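Acyl-coenzyme A oxidase 3 (Yarrowia lipolytica, PDB 5YS9) oxidizes acyl-CoA substrates of several chain lengths with an FAD cofactor, passing electrons to oxygen to give trans-2-enoyl-CoA and hydrogen peroxide in peroxisomal beta-oxidation. Local coordinates at residues T197-S207 with I259-T267; R121-A132 with A150-F160. All blocks are in the same frame, centred on the assembly; numbering follows the deposited sequence.

Contact 1 of 2, residues T197-S207 with I259-T267. With FAD (flavin-adenine dinucleotide), chain C.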
loop_
_atom_site.group_PDB
_atom_site.type_symbol
_atom_site.label_atom_id
_atom_site.label_comp_id
_atom_site.label_asym_id
_atom_site.label_seq_id
_atom_site.Cartn_x
_atom_site.Cartn_y
_atom_site.Cartn_z
ATOM N N THR A 197 -18.021 -18.688 -14.830
ATOM C CA THR A 197 -16.750 -18.995 -15.443
ATOM C C THR A 197 -15.702 -19.077 -14.351
ATOM O O THR A 197 -15.590 -18.185 -13.532
ATOM C CB THR A 197 -16.339 -17.876 -16.422
ATOM O OG1 THR A 197 -17.262 -17.815 -17.503
ATOM C CG2 THR A 197 -14.976 -18.106 -16.981
ATOM N N LYS A 198 -14.915 -20.139 -14.365
ATOM C CA LYS A 198 -13.783 -20.247 -13.481
ATOM C C LYS A 198 -12.837 -19.054 -13.754
ATOM O O LYS A 198 -12.761 -18.543 -14.924
ATOM C CB LYS A 198 -13.048 -21.571 -13.621
ATOM C CG LYS A 198 -13.848 -22.811 -13.300
ATOM C CD LYS A 198 -14.410 -22.783 -11.880
ATOM C CE LYS A 198 -14.992 -24.123 -11.433
ATOM N NZ LYS A 198 -15.640 -24.053 -10.087
ATOM N N TRP A 199 -12.215 -18.581 -12.665
ATOM C CA TRP A 199 -11.501 -17.326 -12.677
ATOM C C TRP A 199 -10.353 -17.367 -11.726
ATOM O O TRP A 199 -10.439 -17.994 -10.689
ATOM C CB TRP A 199 -12.434 -16.152 -12.307
ATOM C CG TRP A 199 -11.991 -14.856 -12.996
ATOM C CD1 TRP A 199 -11.182 -13.883 -12.477
ATOM C CD2 TRP A 199 -12.266 -14.452 -14.337
ATOM N NE1 TRP A 199 -10.942 -12.896 -13.414
ATOM C CE2 TRP A 199 -11.623 -13.213 -14.556
ATOM C CE3 TRP A 199 -13.013 -15.001 -15.373
ATOM C CZ2 TRP A 199 -11.726 -12.513 -15.768
ATOM C CZ3 TRP A 199 -13.099 -14.294 -16.600
ATOM C CH2 TRP A 199 -12.464 -13.080 -16.772
ATOM N N TRP A 200 -9.294 -16.649 -12.087
ATOM C CA TRP A 200 -8.005 -16.623 -11.396
ATOM C C TRP A 200 -7.285 -17.978 -11.287
ATOM O O TRP A 200 -6.450 -18.165 -10.379
ATOM C CB TRP A 200 -8.109 -15.972 -9.998
ATOM C CG TRP A 200 -8.493 -14.573 -10.011
ATOM C CD1 TRP A 200 -9.521 -14.004 -9.355
ATOM C CD2 TRP A 200 -7.822 -13.526 -10.703
ATOM N NE1 TRP A 200 -9.564 -12.648 -9.623
ATOM C CE2 TRP A 200 -8.528 -12.346 -10.467
ATOM C CE3 TRP A 200 -6.698 -13.476 -11.517
ATOM C CZ2 TRP A 200 -8.144 -11.130 -11.028
ATOM C CZ3 TRP A 200 -6.325 -12.248 -12.072
ATOM C CH2 TRP A 200 -7.045 -11.117 -11.829
ATOM N N ILE A 201 -7.549 -18.902 -12.217
ATOM C CA ILE A 201 -6.941 -20.258 -12.124
ATOM C C ILE A 201 -5.462 -20.229 -12.599
ATOM O O ILE A 201 -5.159 -20.215 -13.829
ATOM C CB ILE A 201 -7.728 -21.341 -12.923
ATOM C CG1 ILE A 201 -9.240 -21.231 -12.673
ATOM C CG2 ILE A 201 -7.260 -22.729 -12.525
ATOM C CD1 ILE A 201 -9.658 -21.130 -11.204
ATOM N N GLY A 202 -4.555 -20.214 -11.618
ATOM C CA GLY A 202 -3.116 -20.249 -11.886
ATOM C C GLY A 202 -2.720 -21.487 -12.651
ATOM O O GLY A 202 -3.123 -22.576 -12.289
ATOM N N GLY A 203 -1.983 -21.310 -13.756
ATOM C CA GLY A 203 -1.563 -22.438 -14.607
ATOM C C GLY A 203 -2.512 -22.792 -15.739
ATOM O O GLY A 203 -2.122 -23.480 -16.690
ATOM N N ALA A 204 -3.774 -22.370 -15.623
ATOM C CA ALA A 204 -4.785 -22.754 -16.612
ATOM C C ALA A 204 -4.580 -22.088 -17.948
ATOM O O ALA A 204 -4.951 -22.644 -18.975
ATOM C CB ALA A 204 -6.193 -22.463 -16.112
ATOM N N ALA A 205 -4.047 -20.881 -17.942
ATOM C CA ALA A 205 -4.069 -20.080 -19.166
ATOM C C ALA A 205 -3.181 -20.759 -20.182
ATOM O O ALA A 205 -3.607 -21.068 -21.251
ATOM C CB ALA A 205 -3.637 -18.663 -18.913
ATOM N N HIS A 206 -1.989 -21.104 -19.793
ATOM C CA HIS A 206 -1.027 -21.673 -20.718
ATOM C C HIS A 206 -0.391 -22.998 -20.300
ATOM O O HIS A 206 0.282 -23.591 -21.120
ATOM C CB HIS A 206 0.109 -20.668 -20.947
ATOM C CG HIS A 206 -0.269 -19.492 -21.788
ATOM N ND1 HIS A 206 -1.225 -19.558 -22.783
ATOM C CD2 HIS A 206 0.234 -18.234 -21.829
ATOM C CE1 HIS A 206 -1.337 -18.376 -23.359
ATOM N NE2 HIS A 206 -0.455 -17.561 -22.805
ATOM N N SER A 207 -0.556 -23.453 -19.062
ATOM C CA SER A 207 0.282 -24.561 -18.574
ATOM C C SER A 207 -0.424 -25.873 -18.372
ATOM O O SER A 207 0.130 -26.925 -18.688
ATOM C CB SER A 207 0.990 -24.153 -17.276
ATOM O OG SER A 207 1.233 -22.770 -17.295
ATOM N N ILE A 259 2.799 -15.922 -13.137
ATOM C CA ILE A 259 1.724 -16.907 -13.059
ATOM C C ILE A 259 0.682 -16.688 -14.134
ATOM O O ILE A 259 0.196 -15.594 -14.313
ATOM C CB ILE A 259 0.977 -16.845 -11.719
ATOM C CG1 ILE A 259 1.931 -16.943 -10.551
ATOM C CG2 ILE A 259 -0.072 -17.940 -11.629
ATOM C CD1 ILE A 259 1.366 -16.327 -9.298
ATOM N N ASP A 260 0.323 -17.758 -14.818
ATOM C CA ASP A 260 -0.615 -17.705 -15.954
ATOM C C ASP A 260 -2.071 -17.990 -15.560
ATOM O O ASP A 260 -2.648 -19.008 -15.921
ATOM C CB ASP A 260 -0.154 -18.653 -17.093
ATOM C CG ASP A 260 -0.093 -20.117 -16.669
ATOM O OD1 ASP A 260 0.380 -20.390 -15.551
ATOM O OD2 ASP A 260 -0.455 -20.996 -17.467
ATOM N N ASN A 261 -2.662 -17.052 -14.838
ATOM C CA ASN A 261 -3.990 -17.213 -14.323
ATOM C C ASN A 261 -4.930 -17.143 -15.507
ATOM O O ASN A 261 -4.877 -16.213 -16.318
ATOM C CB ASN A 261 -4.357 -16.123 -13.337
ATOM C CG ASN A 261 -3.539 -16.176 -12.093
ATOM O OD1 ASN A 261 -3.890 -16.878 -11.125
ATOM N ND2 ASN A 261 -2.445 -15.398 -12.072
ATOM N N GLY A 262 -5.793 -18.137 -15.606
ATOM C CA GLY A 262 -6.662 -18.204 -16.709
ATOM C C GLY A 262 -8.071 -18.377 -16.228
ATOM O O GLY A 262 -8.277 -18.762 -15.079
ATOM N N TRP A 263 -9.012 -18.059 -17.124
ATOM C CA TRP A 263 -10.426 -18.363 -16.959
ATOM C C TRP A 263 -10.736 -19.658 -17.660
ATOM O O TRP A 263 -10.079 -19.965 -18.619
ATOM C CB TRP A 263 -11.326 -17.282 -17.559
ATOM C CG TRP A 263 -11.127 -16.960 -19.002
ATOM C CD1 TRP A 263 -10.303 -16.005 -19.480
ATOM C CD2 TRP A 263 -11.757 -17.548 -20.139
ATOM N NE1 TRP A 263 -10.357 -15.958 -20.831
ATOM C CE2 TRP A 263 -11.251 -16.881 -21.279
ATOM C CE3 TRP A 263 -12.701 -18.556 -20.320
ATOM C CZ2 TRP A 263 -11.654 -17.182 -22.581
ATOM C CZ3 TRP A 263 -13.118 -18.869 -21.632
ATOM C CH2 TRP A 263 -12.600 -18.178 -22.734
ATOM N N ILE A 264 -11.720 -20.404 -17.172
ATOM C CA ILE A 264 -12.185 -21.620 -17.824
ATOM C C ILE A 264 -13.723 -21.676 -17.867
ATOM O O ILE A 264 -14.396 -21.410 -16.881
ATOM C CB ILE A 264 -11.693 -22.907 -17.112
ATOM C CG1 ILE A 264 -10.236 -22.762 -16.601
ATOM C CG2 ILE A 264 -11.835 -24.116 -18.049
ATOM C CD1 ILE A 264 -9.775 -23.942 -15.753
ATOM N N GLN A 265 -14.254 -22.068 -19.018
ATOM C CA GLN A 265 -15.622 -22.486 -19.167
ATOM C C GLN A 265 -15.671 -23.938 -19.634
ATOM O O GLN A 265 -14.877 -24.339 -20.498
ATOM C CB GLN A 265 -16.299 -21.626 -20.190
ATOM C CG GLN A 265 -16.180 -20.131 -19.891
ATOM C CD GLN A 265 -16.949 -19.323 -20.854
ATOM O OE1 GLN A 265 -17.162 -19.759 -21.945
ATOM N NE2 GLN A 265 -17.412 -18.168 -20.447
ATOM N N PHE A 266 -16.612 -24.698 -19.038
ATOM C CA PHE A 266 -16.953 -26.077 -19.414
ATOM C C PHE A 266 -18.339 -26.104 -20.020
ATOM O O PHE A 266 -19.275 -25.607 -19.427
ATOM C CB PHE A 266 -17.011 -26.962 -18.176
ATOM C CG PHE A 266 -15.797 -26.890 -17.325
ATOM C CD1 PHE A 266 -15.685 -25.904 -16.325
ATOM C CD2 PHE A 266 -14.791 -27.817 -17.462
ATOM C CE1 PHE A 266 -14.555 -25.827 -15.532
ATOM C CE2 PHE A 266 -13.654 -27.750 -16.651
ATOM C CZ PHE A 266 -13.531 -26.743 -15.710
ATOM N N THR A 267 -18.478 -26.708 -21.170
ATOM C CA THR A 267 -19.778 -26.844 -21.815
ATOM C C THR A 267 -19.988 -28.322 -22.101
ATOM O O THR A 267 -19.295 -28.921 -22.947
ATOM C CB THR A 267 -19.847 -26.017 -23.108
ATOM O OG1 THR A 267 -19.400 -24.673 -22.839
ATOM C CG2 THR A 267 -21.286 -26.003 -23.668
HETATM P PA FAD C . -15.444 -12.068 -2.617
HETATM O O1A FAD C . -16.624 -11.836 -3.480
HETATM O O2A FAD C . -15.406 -13.221 -1.690
HETATM O O5B FAD C . -15.307 -10.771 -1.724
HETATM C C5B FAD C . -15.144 -9.502 -2.333
HETATM C C4B FAD C . -15.132 -8.399 -1.294
HETATM O O4B FAD C . -16.359 -8.410 -0.575
HETATM C C3B FAD C . -14.034 -8.626 -0.290
HETATM O O3B FAD C . -13.450 -7.387 0.057
HETATM C C2B FAD C . -14.734 -9.139 0.930
HETATM O O2B FAD C . -14.108 -8.609 2.082
HETATM C C1B FAD C . -16.143 -8.620 0.807
HETATM N N9A FAD C . -17.038 -9.641 1.384
HETATM C C8A FAD C . -17.316 -10.851 0.883
HETATM N N7A FAD C . -18.148 -11.521 1.696
HETATM C C5A FAD C . -18.410 -10.738 2.740
HETATM C C6A FAD C . -19.214 -10.833 3.966
HETATM N N6A FAD C . -19.931 -11.934 4.246
HETATM N N1A FAD C . -19.206 -9.780 4.798
HETATM C C2A FAD C . -18.497 -8.678 4.535
HETATM N N3A FAD C . -17.749 -8.526 3.447
HETATM C C4A FAD C . -17.671 -9.501 2.533
HETATM N N1 FAD C . -8.616 -19.344 -6.845
HETATM C C2 FAD C . -8.451 -20.636 -7.159
HETATM O O2 FAD C . -9.350 -21.434 -6.906
HETATM N N3 FAD C . -7.356 -21.112 -7.730
HETATM C C4 FAD C . -6.340 -20.335 -8.033
HETATM O O4 FAD C . -5.345 -20.806 -8.567
HETATM C C4X FAD C . -6.433 -18.908 -7.728
HETATM N N5 FAD C . -5.441 -18.077 -8.019
HETATM C C5X FAD C . -5.559 -16.777 -7.741
HETATM C C6 FAD C . -4.511 -15.955 -8.068
HETATM C C7 FAD C . -4.583 -14.615 -7.807
HETATM C C7M FAD C . -3.412 -13.752 -8.168
HETATM C C8 FAD C . -5.796 -14.060 -7.170
HETATM C C8M FAD C . -5.895 -12.597 -6.866
HETATM C C9 FAD C . -6.848 -14.884 -6.831
HETATM C C9A FAD C . -6.776 -16.230 -7.097
HETATM N N10 FAD C . -7.829 -17.091 -6.766
HETATM C C10 FAD C . -7.672 -18.439 -7.097
HETATM C "C1'" FAD C . -9.067 -16.603 -6.160
HETATM C "C2'" FAD C . -9.002 -16.229 -4.691
HETATM O "O2'" FAD C . -8.910 -17.427 -3.938
HETATM C "C3'" FAD C . -10.274 -15.462 -4.334
HETATM O "O3'" FAD C . -10.208 -14.235 -5.038
HETATM C "C4'" FAD C . -10.532 -15.123 -2.866
HETATM O "O4'" FAD C . -10.438 -16.258 -2.015
HETATM C "C5'" FAD C . -11.941 -14.611 -2.681
HETATM O "O5'" FAD C . -12.096 -13.385 -3.357
HETATM P P FAD C . -13.353 -13.080 -4.268
HETATM O O1P FAD C . -12.835 -12.508 -5.528
HETATM O O2P FAD C . -14.226 -14.279 -4.284
HETATM O O3P FAD C . -14.092 -11.931 -3.466
#
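A chi1 of 61° sets CG of Asp260 between its backbone N and carbonyl carbon and turns the carboxylate to His206 and Ser207; Gln265, its CG anti to the carbonyl carbon (chi1 -54°) and its chain extended beyond, brings its amide to Thr197. Gln265 NE2 donates to Thr197 OG1 at 3.0 Å, close to the amide plane, and the hydroxyl has a second partner in Thr194 O. At the other end, Asp260 OD2 receives His206 N at 2.8 Å on its anti lone pair, while the bond from Ser207 OG is modelled too short for its length to be trusted. Asp260 OD1 forms a salt bridge with Arg121 NE. With an alanine in place of Asp260, the Arg121 guanidinium would probably lose its buried counter-charge and His206 N its acceptor. Lys198 with Ile264 and Ile201 with Gly262 form antiparallel hydrogen-bonded pairs, and the register slips by one between them, a beta bulge. Ile201 O takes Gly262 N (2.8 Å) and Ala204 N from opposite faces of its plane. Trp263 CB lies 3.6 Å from Trp199 CE3, the two indoles near parallel but slid apart. One face of the Trp200 ring covers FAD C8, the other meets Trp199 CD1. Gly202 N donates to FAD O4 at 3.2 Å, just beyond the corner at Trp200; this bulged antiparallel strand pair forms part of the flavin site in the middle beta domain of the acyl-CoA dehydrogenase and oxidase fold.

Contact 2 of 2, residues R121-A132 with A150-F160. With FAD (flavin-adenine dinucleotide), chain C.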
loop_
_atom_site.group_PDB
_atom_site.type_symbol
_atom_site.label_atom_id
_atom_site.label_comp_id
_atom_site.label_asym_id
_atom_site.label_seq_id
_atom_site.Cartn_x
_atom_site.Cartn_y
_atom_site.Cartn_z
ATOM N N ARG A 121 3.454 -20.432 -9.477
ATOM C CA ARG A 121 3.187 -21.095 -10.730
ATOM C C ARG A 121 3.437 -22.578 -10.616
ATOM O O ARG A 121 2.725 -23.379 -11.185
ATOM C CB ARG A 121 3.958 -20.489 -11.891
ATOM C CG ARG A 121 3.112 -20.482 -13.143
ATOM C CD ARG A 121 3.909 -20.166 -14.373
ATOM N NE ARG A 121 3.423 -20.920 -15.506
ATOM C CZ ARG A 121 3.611 -20.556 -16.756
ATOM N NH1 ARG A 121 4.261 -19.452 -17.017
ATOM N NH2 ARG A 121 3.146 -21.297 -17.727
ATOM N N LEU A 122 4.464 -22.944 -9.883
ATOM C CA LEU A 122 4.638 -24.340 -9.505
ATOM C C LEU A 122 3.604 -24.770 -8.474
ATOM O O LEU A 122 2.951 -25.818 -8.614
ATOM C CB LEU A 122 6.024 -24.559 -8.921
ATOM C CG LEU A 122 6.422 -26.017 -8.838
ATOM C CD1 LEU A 122 6.145 -26.701 -10.170
ATOM C CD2 LEU A 122 7.887 -26.110 -8.427
ATOM N N GLY A 123 3.481 -23.957 -7.443
ATOM C CA GLY A 123 2.540 -24.217 -6.344
ATOM C C GLY A 123 1.132 -24.697 -6.705
ATOM O O GLY A 123 0.567 -25.560 -6.011
ATOM N N VAL A 124 0.564 -24.171 -7.774
ATOM C CA VAL A 124 -0.784 -24.565 -8.131
ATOM C C VAL A 124 -0.892 -26.041 -8.455
ATOM O O VAL A 124 -1.878 -26.658 -8.123
ATOM C CB VAL A 124 -1.391 -23.729 -9.276
ATOM C CG1 VAL A 124 -1.461 -22.273 -8.902
ATOM C CG2 VAL A 124 -0.644 -23.930 -10.570
ATOM N N HIS A 125 0.067 -26.595 -9.178
ATOM C CA HIS A 125 0.163 -28.031 -9.285
ATOM C C HIS A 125 0.679 -28.710 -8.025
ATOM O O HIS A 125 0.108 -29.649 -7.512
ATOM C CB HIS A 125 1.070 -28.412 -10.453
ATOM C CG HIS A 125 1.338 -29.876 -10.541
ATOM N ND1 HIS A 125 0.560 -30.731 -11.282
ATOM C CD2 HIS A 125 2.257 -30.643 -9.923
ATOM C CE1 HIS A 125 1.011 -31.959 -11.140
ATOM N NE2 HIS A 125 2.038 -31.933 -10.319
ATOM N N THR A 126 1.771 -28.188 -7.524
ATOM C CA THR A 126 2.522 -28.848 -6.492
ATOM C C THR A 126 1.749 -28.953 -5.177
ATOM O O THR A 126 1.802 -29.964 -4.503
ATOM C CB THR A 126 3.950 -28.262 -6.425
ATOM O OG1 THR A 126 4.886 -29.278 -6.779
ATOM C CG2 THR A 126 4.300 -27.685 -5.089
ATOM N N GLY A 127 1.033 -27.897 -4.818
ATOM C CA GLY A 127 0.230 -27.947 -3.623
ATOM C C GLY A 127 -1.261 -28.080 -3.808
ATOM O O GLY A 127 -1.877 -28.946 -3.212
ATOM N N LEU A 128 -1.857 -27.200 -4.598
ATOM C CA LEU A 128 -3.301 -27.227 -4.740
ATOM C C LEU A 128 -3.879 -28.423 -5.474
ATOM O O LEU A 128 -4.728 -29.103 -4.953
ATOM C CB LEU A 128 -3.783 -25.950 -5.409
ATOM C CG LEU A 128 -3.386 -24.618 -4.819
ATOM C CD1 LEU A 128 -3.769 -23.515 -5.777
ATOM C CD2 LEU A 128 -4.097 -24.440 -3.503
ATOM N N PHE A 129 -3.350 -28.738 -6.642
ATOM C CA PHE A 129 -3.836 -29.917 -7.399
ATOM C C PHE A 129 -3.425 -31.229 -6.766
ATOM O O PHE A 129 -4.256 -32.084 -6.582
ATOM C CB PHE A 129 -3.362 -29.949 -8.849
ATOM C CG PHE A 129 -3.839 -31.182 -9.615
ATOM C CD1 PHE A 129 -5.101 -31.214 -10.189
ATOM C CD2 PHE A 129 -3.017 -32.312 -9.746
ATOM C CE1 PHE A 129 -5.545 -32.328 -10.901
ATOM C CE2 PHE A 129 -3.460 -33.449 -10.440
ATOM C CZ PHE A 129 -4.730 -33.449 -11.028
ATOM N N MET A 130 -2.134 -31.384 -6.500
ATOM C CA MET A 130 -1.611 -32.554 -5.784
ATOM C C MET A 130 -2.239 -32.700 -4.384
ATOM O O MET A 130 -2.517 -33.804 -3.953
ATOM C CB MET A 130 -0.094 -32.512 -5.659
ATOM C CG MET A 130 0.670 -32.818 -6.934
ATOM S SD MET A 130 0.070 -34.260 -7.834
ATOM C CE MET A 130 0.687 -35.560 -6.773
ATOM N N GLY A 131 -2.491 -31.582 -3.715
ATOM C CA GLY A 131 -3.215 -31.567 -2.456
ATOM C C GLY A 131 -4.603 -32.107 -2.547
ATOM O O GLY A 131 -5.038 -32.796 -1.649
ATOM N N ALA A 132 -5.310 -31.770 -3.619
ATOM C CA ALA A 132 -6.690 -32.226 -3.823
ATOM C C ALA A 132 -6.769 -33.710 -4.123
ATOM O O ALA A 132 -7.565 -34.381 -3.526
ATOM C CB ALA A 132 -7.337 -31.455 -4.943
ATOM N N ALA A 150 1.428 -37.372 -12.682
ATOM C CA ALA A 150 1.072 -36.169 -11.947
ATOM C C ALA A 150 2.038 -35.791 -10.815
ATOM O O ALA A 150 2.158 -34.622 -10.484
ATOM C CB ALA A 150 -0.334 -36.296 -11.425
ATOM N N ALA A 151 2.716 -36.755 -10.211
ATOM C CA ALA A 151 3.686 -36.443 -9.151
ATOM C C ALA A 151 4.964 -35.850 -9.745
ATOM O O ALA A 151 5.512 -34.923 -9.219
ATOM C CB ALA A 151 4.021 -37.690 -8.343
ATOM N N ASP A 152 5.410 -36.376 -10.863
ATOM C CA ASP A 152 6.657 -35.989 -11.465
ATOM C C ASP A 152 6.521 -34.855 -12.527
ATOM O O ASP A 152 7.497 -34.493 -13.167
ATOM C CB ASP A 152 7.262 -37.240 -12.115
ATOM C CG ASP A 152 7.426 -38.390 -11.145
ATOM O OD1 ASP A 152 7.170 -38.238 -9.942
ATOM O OD2 ASP A 152 7.820 -39.469 -11.590
ATOM N N VAL A 153 5.317 -34.326 -12.721
ATOM C CA VAL A 153 5.005 -33.357 -13.787
ATOM C C VAL A 153 5.630 -33.810 -15.101
ATOM O O VAL A 153 6.431 -33.081 -15.698
ATOM C CB VAL A 153 5.413 -31.905 -13.404
ATOM C CG1 VAL A 153 4.722 -30.906 -14.300
ATOM C CG2 VAL A 153 5.035 -31.593 -11.952
ATOM N N LYS A 154 5.254 -35.023 -15.519
ATOM C CA LYS A 154 5.719 -35.673 -16.745
ATOM C C LYS A 154 4.513 -35.870 -17.620
ATOM O O LYS A 154 3.626 -36.603 -17.253
ATOM C CB LYS A 154 6.307 -37.049 -16.450
ATOM C CG LYS A 154 7.400 -37.098 -15.383
ATOM C CD LYS A 154 8.798 -36.830 -15.909
ATOM C CE LYS A 154 9.503 -38.103 -16.365
ATOM N NZ LYS A 154 10.984 -37.927 -16.474
ATOM N N GLY A 155 4.459 -35.214 -18.772
ATOM C CA GLY A 155 3.250 -35.211 -19.610
ATOM C C GLY A 155 1.956 -34.871 -18.866
ATOM O O GLY A 155 0.901 -35.373 -19.240
ATOM N N PHE A 156 2.021 -34.028 -17.828
ATOM C CA PHE A 156 0.888 -33.763 -16.919
ATOM C C PHE A 156 1.186 -32.499 -16.099
ATOM O O PHE A 156 2.307 -32.320 -15.638
ATOM C CB PHE A 156 0.714 -34.931 -15.939
ATOM C CG PHE A 156 -0.630 -34.991 -15.251
ATOM C CD1 PHE A 156 -0.922 -34.139 -14.186
ATOM C CD2 PHE A 156 -1.580 -35.955 -15.630
ATOM C CE1 PHE A 156 -2.131 -34.215 -13.528
ATOM C CE2 PHE A 156 -2.803 -36.026 -14.979
ATOM C CZ PHE A 156 -3.082 -35.170 -13.923
ATOM N N TYR A 157 0.188 -31.636 -15.927
ATOM C CA TYR A 157 0.338 -30.399 -15.180
ATOM C C TYR A 157 -1.065 -29.998 -14.758
ATOM O O TYR A 157 -1.975 -29.820 -15.589
ATOM C CB TYR A 157 0.989 -29.295 -16.022
ATOM C CG TYR A 157 1.629 -28.187 -15.218
ATOM C CD1 TYR A 157 0.860 -27.241 -14.549
ATOM C CD2 TYR A 157 3.009 -28.083 -15.114
ATOM C CE1 TYR A 157 1.454 -26.204 -13.805
ATOM C CE2 TYR A 157 3.618 -27.069 -14.373
ATOM C CZ TYR A 157 2.840 -26.129 -13.708
ATOM O OH TYR A 157 3.450 -25.120 -12.985
ATOM N N GLY A 158 -1.234 -29.891 -13.452
ATOM C CA GLY A 158 -2.531 -29.719 -12.811
ATOM C C GLY A 158 -2.690 -28.274 -12.382
ATOM O O GLY A 158 -1.721 -27.531 -12.294
ATOM N N CYS A 159 -3.915 -27.880 -12.149
ATOM C CA CYS A 159 -4.230 -26.610 -11.533
ATOM C C CYS A 159 -5.523 -26.844 -10.700
ATOM O O CYS A 159 -6.026 -27.992 -10.613
ATOM C CB CYS A 159 -4.416 -25.543 -12.636
ATOM S SG CYS A 159 -5.850 -25.828 -13.721
ATOM N N PHE A 160 -5.979 -25.792 -10.044
ATOM C CA PHE A 160 -6.989 -25.881 -9.021
ATOM C C PHE A 160 -8.087 -24.906 -9.374
ATOM O O PHE A 160 -7.893 -23.707 -9.290
ATOM C CB PHE A 160 -6.294 -25.480 -7.721
ATOM C CG PHE A 160 -7.095 -25.688 -6.481
ATOM C CD1 PHE A 160 -7.059 -26.888 -5.822
ATOM C CD2 PHE A 160 -7.820 -24.655 -5.936
ATOM C CE1 PHE A 160 -7.766 -27.073 -4.662
ATOM C CE2 PHE A 160 -8.534 -24.830 -4.781
ATOM C CZ PHE A 160 -8.504 -26.042 -4.142
HETATM P PA FAD C . -15.444 -12.068 -2.617
HETATM O O1A FAD C . -16.624 -11.836 -3.480
HETATM O O2A FAD C . -15.406 -13.221 -1.690
HETATM O O5B FAD C . -15.307 -10.771 -1.724
HETATM C C5B FAD C . -15.144 -9.502 -2.333
HETATM C C4B FAD C . -15.132 -8.399 -1.294
HETATM O O4B FAD C . -16.359 -8.410 -0.575
HETATM C C3B FAD C . -14.034 -8.626 -0.290
HETATM O O3B FAD C . -13.450 -7.387 0.057
HETATM C C2B FAD C . -14.734 -9.139 0.930
HETATM O O2B FAD C . -14.108 -8.609 2.082
HETATM C C1B FAD C . -16.143 -8.620 0.807
HETATM N N9A FAD C . -17.038 -9.641 1.384
HETATM C C8A FAD C . -17.316 -10.851 0.883
HETATM N N7A FAD C . -18.148 -11.521 1.696
HETATM C C5A FAD C . -18.410 -10.738 2.740
HETATM C C6A FAD C . -19.214 -10.833 3.966
HETATM N N6A FAD C . -19.931 -11.934 4.246
HETATM N N1A FAD C . -19.206 -9.780 4.798
HETATM C C2A FAD C . -18.497 -8.678 4.535
HETATM N N3A FAD C . -17.749 -8.526 3.447
HETATM C C4A FAD C . -17.671 -9.501 2.533
HETATM N N1 FAD C . -8.616 -19.344 -6.845
HETATM C C2 FAD C . -8.451 -20.636 -7.159
HETATM O O2 FAD C . -9.350 -21.434 -6.906
HETATM N N3 FAD C . -7.356 -21.112 -7.730
HETATM C C4 FAD C . -6.340 -20.335 -8.033
HETATM O O4 FAD C . -5.345 -20.806 -8.567
HETATM C C4X FAD C . -6.433 -18.908 -7.728
HETATM N N5 FAD C . -5.441 -18.077 -8.019
HETATM C C5X FAD C . -5.559 -16.777 -7.741
HETATM C C6 FAD C . -4.511 -15.955 -8.068
HETATM C C7 FAD C . -4.583 -14.615 -7.807
HETATM C C7M FAD C . -3.412 -13.752 -8.168
HETATM C C8 FAD C . -5.796 -14.060 -7.170
HETATM C C8M FAD C . -5.895 -12.597 -6.866
HETATM C C9 FAD C . -6.848 -14.884 -6.831
HETATM C C9A FAD C . -6.776 -16.230 -7.097
HETATM N N10 FAD C . -7.829 -17.091 -6.766
HETATM C C10 FAD C . -7.672 -18.439 -7.097
HETATM C "C1'" FAD C . -9.067 -16.603 -6.160
HETATM C "C2'" FAD C . -9.002 -16.229 -4.691
HETATM O "O2'" FAD C . -8.910 -17.427 -3.938
HETATM C "C3'" FAD C . -10.274 -15.462 -4.334
HETATM O "O3'" FAD C . -10.208 -14.235 -5.038
HETATM C "C4'" FAD C . -10.532 -15.123 -2.866
HETATM O "O4'" FAD C . -10.438 -16.258 -2.015
HETATM C "C5'" FAD C . -11.941 -14.611 -2.681
HETATM O "O5'" FAD C . -12.096 -13.385 -3.357
HETATM P P FAD C . -13.353 -13.080 -4.268
HETATM O O1P FAD C . -12.835 -12.508 -5.528
HETATM O O2P FAD C . -14.226 -14.279 -4.284
HETATM O O3P FAD C . -14.092 -11.931 -3.466
#
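His125 and Tyr157 meet obliquely: the tyrosine ring lies with one face over His125 CB, while its hydroxyl donates to Arg121 O of the helix backbone at 2.6 Å, from above the carbonyl plane. Because CG of His125 is anti to the backbone N (chi1 174°), the imidazole reaches out from the helix and meets its partners with its edge. Its ND1 accepts Gly158 N at 2.9 Å, nearly in the ring plane, and NE2 makes a weak bond to Ala150 O, so both ring nitrogens of this buried side chain are engaged. The Val153 and His125 side chains come from opposite directions, Val153 CG2 3.4 Å from His125 NE2. Here helix 116-136 of the N-terminal helical domain, widened by a pi-type turn at 124-129, crosses the strand that leads into the middle beta domain, at 76° and with axes 6.4 Å apart. Gly158 CA lies over one face of the Phe129 ring, a CH-pi contact. Phe129 CE2 also meets the edge of Phe156 near CE1 (3.4 Å), the rings tilted at 50°. Further along the helix, Met130 SD rests 3.4 Å from Ala150 O. Leu128 crosses Phe160 at about a right angle, its CB 3.4 Å from Phe160 CD1 and its CD2 over one face of the ring, while the backbone O of Phe160 accepts FAD N3 at 3.1 Å.

Overall arrangement
From the N terminus, helix 116-136 comes first; the chain turns through helix 139-147 and returns at 150-160, where contact 2 closes a short, mostly helical loop and starts the mixed sheet with strand 158-161. Contact 1 follows in series, neither nested nor crossing: residues 197-207 pair with 259-267 after an excursion of 51 residues containing strands 210-219, 222-232 and 245-249. The centres lie about 14 Å apart, and the two contacts touch where Arg121 reaches Asp260 and Ser207, and where Val124 packs on Gly202 O. Together they join the helical N-terminal part to the beta domain beside FAD, whose site the second subunit completes.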